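Local coordinates for SPBc2 prophage-derived uncharacterized protein yorR (Bacillus subtilis, PDB 3KB2) that is of unknown function but binds guanosine-3'-monophosphate-5'-diphosphate and may act as a dTMP kinase, at residues Val64-Leu68 with Ile79-Leu85; Phe46-Asn50 with Arg86-Asp90. All blocks are in the same frame, centred on the assembly; numbering follows the deposited sequence.

Contact 1 of 2, residues Val64-Leu68 with Ile79-Leu85; sequences VYSNL and ILTERQL
Val64 CG1 rests 3.5 Å from Leu80 CD1, and its other methyl, CG2, lies 3.8 Å from Leu85 CD1, so that each branch of the valine meets a different leucine. This is the tight, buried end of the contact, and Leu68 CD2 extends it by meeting Leu85 CD2 at 3.6 Å. Val64 CG2 also sits over the centre of the Tyr65 ring, 3.7 Å above its plane, and Leu85 CD1 approaches Tyr65 CE1 obliquely. The hydroxyl of Tyr65 has its partner beyond the two segments, in Glu89. Segment 79-85 leads from an extended stretch into helix 82-92, and a capping box starts the helix: Thr81 OG1 accepts from Gln84 N (3.2 Å), while Gln84 OE1 takes the N-H of Thr81, with an N-H...O angle of 158°. Neither residue of the box touches segment 64-68; Gln84 instead turns to helix 42-52, where it packs on Phe46 and its NE2 bonds Asn42. The fold is a P-loop kinase-like core, a parallel sheet of order 2-3-1-4-5 with helices on its flanks. On the looser, partly exposed side, Leu68 CD1 reaches Ile79 CG1 only at 4.0 Å. The extended Ile79 chain, with CG1 anti to the backbone N (chi1 -177°), carries CD1 alongside the helix backbone, 3.8 Å from Leu68 CA.

Contact 2 of 2, residues Phe46-Asn50 with Arg86-Asp90; sequences FEHFN and RFIED
Helices 42-52 and 82-92 run side by side in the same direction, the axes of segments 46-50 and 86-90 inclined by only 10° and 10.8 Å apart at closest approach, with Asn50 nearest Ile88 along the backbone. That spacing is bridged by side chains, with no hydrogen bond passing between the segments. Ile88 points into the interface and works with two atoms of one branch: CD1 touches Phe49 CB at 3.6 Å, and CG1 stands 4.1 Å from Phe46 CE1, where Phe46 and Ile88 slide past each other in opposite directions. Phe49 begins toward helix 82-92, but its ring turns off elsewhere, to meet Phe63 and Val64, which is why its CB does the touching here. Phe46 behaves differently. A chi1 of -180° turns its CG fully from the backbone N and carries the ring across to helix 82-92, where CZ lies 3.8 Å from Phe87 CD1. The two rings are set obliquely, centroids 5.9 Å apart and planes at 61°, and Phe87 CD1 comes to the edge of the Phe46 ring. On the more exposed side the Asn50 side chain crosses that of Phe87 at about a right angle and brings its amide to the edge of that ring. Contact 2 thus joins two helices on one flank of the parallel sheet. Its chemistry is nearly all apolar, so the packing here rests on the fit of aromatic and aliphatic surfaces, with polarity confined to the outer side.

Helix 82-92 serves both contacts: Leu85 in its first turn, with Ile79 and Leu80 just before it, meets helix 64-70 in contact 1, and the following turn meets helix 42-52 in contact 2. Both are partly buried, but contact 1 packs aliphatic methyls in its deeper part, while contact 2 relies on phenylalanine rings and ends at a more exposed edge. Contact 1 is nested within the chain loop that contact 2 closes, and their centres are about 8 Å apart. They merge where Val64 CG1 approaches Ile88 CD1 (3.7 Å) and Leu80 CD1 approaches Phe49 CD2 (3.6 Å), making one three-helix apolar core. A hydrogen bond between Tyr65 OH and Glu89 OE2 (2.7 Å) adds a polar tie.

Contact 1 of 2, residues Val64-Leu68 with Ile79-Leu85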
ATOM      1  N   VAL A  64      -1.956 -18.028  -5.198  1.00 17.35           N
ATOM      2  CA  VAL A  64      -2.871 -18.290  -4.084  1.00 13.85           C
ATOM      3  C   VAL A  64      -2.321 -17.966  -2.698  1.00 18.80           C
ATOM      4  O   VAL A  64      -3.074 -17.577  -1.813  1.00 20.55           O
ATOM      5  CB  VAL A  64      -3.370 -19.776  -4.067  1.00 20.05           C
ATOM      6  CG1 VAL A  64      -4.205 -20.075  -5.314  1.00 17.41           C
ATOM      7  CG2 VAL A  64      -2.175 -20.741  -3.983  1.00 12.49           C
ATOM      8  N   TYR A  65      -1.023 -18.124  -2.489  1.00 12.71           N
ATOM      9  CA  TYR A  65      -0.479 -17.841  -1.172  1.00 16.97           C
ATOM     10  C   TYR A  65      -0.436 -16.354  -0.875  1.00 20.14           C
ATOM     11  O   TYR A  65      -0.789 -15.943   0.228  1.00 20.32           O
ATOM     12  CB  TYR A  65       0.884 -18.512  -1.021  1.00  8.77           C
ATOM     13  CG  TYR A  65       0.749 -20.010  -1.189  1.00 17.71           C
ATOM     14  CD1 TYR A  65      -0.040 -20.765  -0.306  1.00 15.93           C
ATOM     15  CD2 TYR A  65       1.324 -20.659  -2.281  1.00 14.92           C
ATOM     16  CE1 TYR A  65      -0.257 -22.121  -0.518  1.00  5.73           C
ATOM     17  CE2 TYR A  65       1.115 -22.008  -2.500  1.00  7.14           C
ATOM     18  CZ  TYR A  65       0.327 -22.736  -1.625  1.00 20.60           C
ATOM     19  OH  TYR A  65       0.129 -24.078  -1.881  1.00 15.06           O
ATOM     20  N   SER A  66      -0.035 -15.535  -1.846  1.00 16.20           N
ATOM     21  CA  SER A  66      -0.030 -14.098  -1.618  1.00 12.06           C
ATOM     22  C   SER A  66      -1.468 -13.655  -1.337  1.00 13.78           C
ATOM     23  O   SER A  66      -1.687 -12.705  -0.595  1.00 13.80           O
ATOM     24  CB  SER A  66       0.489 -13.348  -2.843  1.00 14.34           C
ATOM     25  OG  SER A  66       1.808 -13.726  -3.151  1.00 22.59           O
ATOM     26  N   ASN A  67      -2.450 -14.330  -1.938  1.00 12.75           N
ATOM     27  CA  ASN A  67      -3.837 -13.962  -1.698  1.00  9.80           C
ATOM     28  C   ASN A  67      -4.166 -14.104  -0.219  1.00 13.90           C
ATOM     29  O   ASN A  67      -4.774 -13.217   0.368  1.00 19.94           O
ATOM     30  CB  ASN A  67      -4.798 -14.822  -2.508  1.00 15.71           C
ATOM     31  CG  ASN A  67      -6.240 -14.552  -2.152  1.00  6.48           C
ATOM     32  OD1 ASN A  67      -6.786 -13.499  -2.464  1.00 18.52           O
ATOM     33  ND2 ASN A  67      -6.863 -15.501  -1.486  1.00 12.77           N
ATOM     34  N   LEU A  68      -3.755 -15.219   0.375  1.00  9.77           N
ATOM     35  CA  LEU A  68      -3.981 -15.475   1.789  1.00 11.21           C
ATOM     36  C   LEU A  68      -3.353 -14.417   2.696  1.00 17.29           C
ATOM     37  O   LEU A  68      -3.897 -14.096   3.756  1.00 20.45           O
ATOM     38  CB  LEU A  68      -3.430 -16.856   2.154  1.00 12.79           C
ATOM     39  CG  LEU A  68      -4.416 -18.020   2.018  1.00 23.26           C
ATOM     40  CD1 LEU A  68      -5.210 -17.908   0.728  1.00 27.25           C
ATOM     41  CD2 LEU A  68      -3.636 -19.334   2.065  1.00 21.14           C
ATOM     42  N   ILE A  79     -10.720 -13.642  -0.188  1.00 17.52           N
ATOM     43  CA  ILE A  79      -9.723 -14.647   0.120  1.00 18.87           C
ATOM     44  C   ILE A  79     -10.250 -16.031  -0.209  1.00 18.97           C
ATOM     45  O   ILE A  79     -11.449 -16.285  -0.131  1.00 22.12           O
ATOM     46  CB  ILE A  79      -9.324 -14.608   1.614  1.00 21.36           C
ATOM     47  CG1 ILE A  79      -8.228 -15.632   1.884  1.00 18.59           C
ATOM     48  CG2 ILE A  79     -10.517 -14.947   2.500  1.00 17.77           C
ATOM     49  CD1 ILE A  79      -7.529 -15.391   3.205  1.00 25.60           C
ATOM     50  N   LEU A  80      -9.358 -16.929  -0.600  1.00 15.83           N
ATOM     51  CA  LEU A  80      -9.786 -18.287  -0.885  1.00 16.24           C
ATOM     52  C   LEU A  80     -10.184 -18.955   0.422  1.00 16.04           C
ATOM     53  O   LEU A  80      -9.688 -18.585   1.481  1.00 17.61           O
ATOM     54  CB  LEU A  80      -8.645 -19.079  -1.500  1.00 15.88           C
ATOM     55  CG  LEU A  80      -8.297 -18.645  -2.908  1.00 12.21           C
ATOM     56  CD1 LEU A  80      -6.975 -19.229  -3.287  1.00 18.30           C
ATOM     57  CD2 LEU A  80      -9.400 -19.071  -3.852  1.00 12.43           C
ATOM     58  N   THR A  81     -11.083 -19.932   0.348  1.00 17.68           N
ATOM     59  CA  THR A  81     -11.482 -20.665   1.540  1.00 15.80           C
ATOM     60  C   THR A  81     -10.513 -21.840   1.642  1.00 25.61           C
ATOM     61  O   THR A  81      -9.793 -22.144   0.687  1.00 26.17           O
ATOM     62  CB  THR A  81     -12.924 -21.240   1.449  1.00 16.01           C
ATOM     63  OG1 THR A  81     -13.017 -22.143   0.344  1.00 17.31           O
ATOM     64  CG2 THR A  81     -13.942 -20.133   1.286  1.00 19.60           C
ATOM     65  N   GLU A  82     -10.491 -22.491   2.799  1.00 25.26           N
ATOM     66  CA  GLU A  82      -9.624 -23.641   3.003  1.00 27.19           C
ATOM     67  C   GLU A  82      -9.885 -24.682   1.930  1.00 18.92           C
ATOM     68  O   GLU A  82      -8.960 -25.234   1.345  1.00 18.59           O
ATOM     69  CB  GLU A  82      -9.886 -24.273   4.372  1.00 36.40           C
ATOM     70  CG  GLU A  82      -9.490 -23.414   5.559  1.00 50.31           C
ATOM     71  CD  GLU A  82      -9.728 -24.113   6.889  1.00 63.48           C
ATOM     72  OE1 GLU A  82     -10.913 -24.351   7.240  1.00 62.53           O
ATOM     73  OE2 GLU A  82      -8.728 -24.427   7.583  1.00 66.06           O
ATOM     74  N   ARG A  83     -11.159 -24.941   1.677  1.00 13.75           N
ATOM     75  CA  ARG A  83     -11.538 -25.932   0.696  1.00 16.25           C
ATOM     76  C   ARG A  83     -11.052 -25.575  -0.706  1.00 17.08           C
ATOM     77  O   ARG A  83     -10.493 -26.417  -1.397  1.00 23.74           O
ATOM     78  CB  ARG A  83     -13.058 -26.124   0.710  1.00 20.50           C
ATOM     79  CG  ARG A  83     -13.558 -27.254  -0.170  1.00 23.03           C
ATOM     80  CD  ARG A  83     -15.079 -27.255  -0.254  1.00 23.70           C
ATOM     81  NE  ARG A  83     -15.582 -28.256  -1.197  1.00 24.62           N
ATOM     82  CZ  ARG A  83     -16.847 -28.329  -1.610  1.00 25.68           C
ATOM     83  NH1 ARG A  83     -17.207 -29.268  -2.475  1.00 12.60           N
ATOM     84  NH2 ARG A  83     -17.749 -27.456  -1.166  1.00 22.13           N
ATOM     85  N   GLN A  84     -11.248 -24.330  -1.130  1.00 25.52           N
ATOM     86  CA  GLN A  84     -10.815 -23.930  -2.468  1.00 16.67           C
ATOM     87  C   GLN A  84      -9.294 -24.048  -2.601  1.00 27.03           C
ATOM     88  O   GLN A  84      -8.792 -24.618  -3.575  1.00 21.91           O
ATOM     89  CB  GLN A  84     -11.268 -22.498  -2.764  1.00 17.58           C
ATOM     90  CG  GLN A  84     -12.764 -22.315  -2.588  1.00 21.61           C
ATOM     91  CD  GLN A  84     -13.225 -20.884  -2.763  1.00 21.19           C
ATOM     92  OE1 GLN A  84     -12.647 -19.954  -2.196  1.00 30.77           O
ATOM     93  NE2 GLN A  84     -14.289 -20.700  -3.539  1.00 14.48           N
ATOM     94  N   LEU A  85      -8.565 -23.522  -1.616  1.00 16.64           N
ATOM     95  CA  LEU A  85      -7.111 -23.581  -1.636  1.00 21.57           C
ATOM     96  C   LEU A  85      -6.667 -25.030  -1.772  1.00 23.08           C
ATOM     97  O   LEU A  85      -5.806 -25.359  -2.579  1.00 24.44           O
ATOM     98  CB  LEU A  85      -6.526 -22.993  -0.349  1.00 20.87           C
ATOM     99  CG  LEU A  85      -5.014 -23.196  -0.174  1.00 18.90           C
ATOM    100  CD1 LEU A  85      -4.274 -22.460  -1.273  1.00 14.22           C
ATOM    101  CD2 LEU A  85      -4.571 -22.693   1.197  1.00 16.91           C
TER

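Contact 2 of 2, residues Phe46-Asn50 with Arg86-Asp90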
ATOM      1  N   PHE A  46     -11.926 -17.221  -7.116  1.00 11.97           N
ATOM      2  CA  PHE A  46     -11.700 -18.648  -7.289  1.00 23.60           C
ATOM      3  C   PHE A  46     -11.677 -19.065  -8.756  1.00 22.69           C
ATOM      4  O   PHE A  46     -10.840 -19.872  -9.172  1.00 15.24           O
ATOM      5  CB  PHE A  46     -12.780 -19.437  -6.556  1.00 20.63           C
ATOM      6  CG  PHE A  46     -12.622 -20.915  -6.677  1.00 22.60           C
ATOM      7  CD1 PHE A  46     -11.512 -21.556  -6.127  1.00 21.82           C
ATOM      8  CD2 PHE A  46     -13.568 -21.670  -7.358  1.00 20.17           C
ATOM      9  CE1 PHE A  46     -11.348 -22.931  -6.259  1.00 27.94           C
ATOM     10  CE2 PHE A  46     -13.415 -23.044  -7.495  1.00 26.28           C
ATOM     11  CZ  PHE A  46     -12.306 -23.679  -6.947  1.00 23.97           C
ATOM     12  N   GLU A  47     -12.605 -18.516  -9.531  1.00 20.11           N
ATOM     13  CA  GLU A  47     -12.696 -18.820 -10.953  1.00 23.21           C
ATOM     14  C   GLU A  47     -11.354 -18.535 -11.663  1.00 19.41           C
ATOM     15  O   GLU A  47     -10.841 -19.365 -12.425  1.00 22.11           O
ATOM     16  CB  GLU A  47     -13.825 -17.988 -11.569  1.00 25.33           C
ATOM     17  CG  GLU A  47     -13.989 -18.144 -13.068  1.00 48.41           C
ATOM     18  CD  GLU A  47     -15.039 -17.196 -13.641  1.00 60.94           C
ATOM     19  OE1 GLU A  47     -14.850 -15.958 -13.541  1.00 65.81           O
ATOM     20  OE2 GLU A  47     -16.055 -17.692 -14.187  1.00 57.74           O
ATOM     21  N   HIS A  48     -10.781 -17.371 -11.391  1.00 12.60           N
ATOM     22  CA  HIS A  48      -9.513 -16.993 -11.995  1.00 13.69           C
ATOM     23  C   HIS A  48      -8.361 -17.915 -11.586  1.00 16.79           C
ATOM     24  O   HIS A  48      -7.545 -18.313 -12.424  1.00 13.57           O
ATOM     25  CB  HIS A  48      -9.161 -15.559 -11.622  1.00 16.42           C
ATOM     26  CG  HIS A  48      -7.981 -15.029 -12.367  1.00 23.16           C
ATOM     27  ND1 HIS A  48      -8.007 -14.795 -13.724  1.00 28.20           N
ATOM     28  CD2 HIS A  48      -6.716 -14.758 -11.963  1.00 28.15           C
ATOM     29  CE1 HIS A  48      -6.809 -14.408 -14.128  1.00 23.70           C
ATOM     30  NE2 HIS A  48      -6.008 -14.378 -13.077  1.00 33.70           N
ATOM     31  N   PHE A  49      -8.291 -18.249 -10.297  1.00 15.45           N
ATOM     32  CA  PHE A  49      -7.231 -19.113  -9.804  1.00  7.78           C
ATOM     33  C   PHE A  49      -7.361 -20.503 -10.381  1.00 13.83           C
ATOM     34  O   PHE A  49      -6.366 -21.162 -10.672  1.00 20.07           O
ATOM     35  CB  PHE A  49      -7.251 -19.190  -8.275  1.00 17.41           C
ATOM     36  CG  PHE A  49      -6.634 -18.001  -7.603  1.00 19.86           C
ATOM     37  CD1 PHE A  49      -5.476 -17.425  -8.116  1.00 24.14           C
ATOM     38  CD2 PHE A  49      -7.194 -17.465  -6.451  1.00 24.83           C
ATOM     39  CE1 PHE A  49      -4.883 -16.335  -7.495  1.00 28.91           C
ATOM     40  CE2 PHE A  49      -6.610 -16.370  -5.816  1.00 20.87           C
ATOM     41  CZ  PHE A  49      -5.452 -15.803  -6.340  1.00 19.71           C
ATOM     42  N   ASN A  50      -8.596 -20.945 -10.560  1.00 18.14           N
ATOM     43  CA  ASN A  50      -8.836 -22.270 -11.103  1.00 15.95           C
ATOM     44  C   ASN A  50      -8.380 -22.355 -12.552  1.00 12.73           C
ATOM     45  O   ASN A  50      -7.882 -23.386 -12.982  1.00 17.19           O
ATOM     46  CB  ASN A  50     -10.317 -22.621 -11.013  1.00 17.70           C
ATOM     47  CG  ASN A  50     -10.538 -24.097 -10.831  1.00 18.86           C
ATOM     48  OD1 ASN A  50     -11.621 -24.608 -11.075  1.00 32.65           O
ATOM     49  ND2 ASN A  50      -9.505 -24.795 -10.381  1.00 24.22           N
ATOM     50  N   ARG A  86      -7.264 -25.896  -0.970  1.00 22.22           N
ATOM     51  CA  ARG A  86      -6.930 -27.306  -0.995  1.00 22.36           C
ATOM     52  C   ARG A  86      -7.251 -27.892  -2.374  1.00 19.01           C
ATOM     53  O   ARG A  86      -6.530 -28.741  -2.881  1.00 22.07           O
ATOM     54  CB  ARG A  86      -7.719 -28.004   0.109  1.00 26.98           C
ATOM     55  CG  ARG A  86      -7.490 -29.479   0.258  1.00 35.19           C
ATOM     56  CD  ARG A  86      -8.160 -29.977   1.531  1.00 43.31           C
ATOM     57  NE  ARG A  86      -9.590 -29.671   1.569  1.00 46.10           N
ATOM     58  CZ  ARG A  86     -10.177 -28.946   2.520  1.00 48.48           C
ATOM     59  NH1 ARG A  86      -9.462 -28.443   3.519  1.00 45.21           N
ATOM     60  NH2 ARG A  86     -11.486 -28.735   2.480  1.00 39.43           N
ATOM     61  N   PHE A  87      -8.327 -27.422  -2.987  1.00 21.87           N
ATOM     62  CA  PHE A  87      -8.718 -27.908  -4.305  1.00 21.93           C
ATOM     63  C   PHE A  87      -7.672 -27.527  -5.351  1.00 15.50           C
ATOM     64  O   PHE A  87      -7.272 -28.350  -6.165  1.00 22.33           O
ATOM     65  CB  PHE A  87     -10.092 -27.332  -4.670  1.00 15.80           C
ATOM     66  CG  PHE A  87     -10.568 -27.694  -6.044  1.00 17.15           C
ATOM     67  CD1 PHE A  87     -10.279 -26.880  -7.129  1.00 18.48           C
ATOM     68  CD2 PHE A  87     -11.314 -28.845  -6.251  1.00 21.04           C
ATOM     69  CE1 PHE A  87     -10.729 -27.205  -8.406  1.00 28.79           C
ATOM     70  CE2 PHE A  87     -11.771 -29.180  -7.525  1.00 29.09           C
ATOM     71  CZ  PHE A  87     -11.477 -28.356  -8.606  1.00 26.92           C
ATOM     72  N   ILE A  88      -7.220 -26.280  -5.319  1.00 25.13           N
ATOM     73  CA  ILE A  88      -6.218 -25.808  -6.279  1.00 25.46           C
ATOM     74  C   ILE A  88      -4.883 -26.529  -6.137  1.00 18.64           C
ATOM     75  O   ILE A  88      -4.230 -26.833  -7.132  1.00 28.73           O
ATOM     76  CB  ILE A  88      -5.988 -24.297  -6.137  1.00 18.74           C
ATOM     77  CG1 ILE A  88      -7.263 -23.557  -6.547  1.00 16.37           C
ATOM     78  CG2 ILE A  88      -4.831 -23.855  -7.003  1.00  5.25           C
ATOM     79  CD1 ILE A  88      -7.227 -22.090  -6.202  1.00 34.44           C
ATOM     80  N   GLU A  89      -4.486 -26.805  -4.901  1.00 19.76           N
ATOM     81  CA  GLU A  89      -3.232 -27.504  -4.645  1.00 20.44           C
ATOM     82  C   GLU A  89      -3.265 -28.916  -5.223  1.00 22.69           C
ATOM     83  O   GLU A  89      -2.345 -29.339  -5.920  1.00 21.72           O
ATOM     84  CB  GLU A  89      -2.967 -27.565  -3.142  1.00 21.56           C
ATOM     85  CG  GLU A  89      -2.854 -26.191  -2.498  1.00 25.94           C
ATOM     86  CD  GLU A  89      -2.563 -26.274  -1.022  1.00 30.84           C
ATOM     87  OE1 GLU A  89      -3.330 -26.962  -0.314  1.00 41.78           O
ATOM     88  OE2 GLU A  89      -1.581 -25.647  -0.568  1.00 23.86           O
ATOM     89  N   ASP A  90      -4.330 -29.650  -4.929  1.00 25.19           N
ATOM     90  CA  ASP A  90      -4.455 -31.007  -5.435  1.00 27.13           C
ATOM     91  C   ASP A  90      -4.446 -30.991  -6.963  1.00 22.62           C
ATOM     92  O   ASP A  90      -3.891 -31.875  -7.615  1.00 22.53           O
ATOM     93  CB  ASP A  90      -5.754 -31.638  -4.926  1.00 35.04           C
ATOM     94  CG  ASP A  90      -6.009 -33.008  -5.529  1.00 34.20           C
ATOM     95  OD1 ASP A  90      -5.278 -33.964  -5.187  1.00 51.01           O
ATOM     96  OD2 ASP A  90      -6.937 -33.125  -6.354  1.00 42.10           O
TER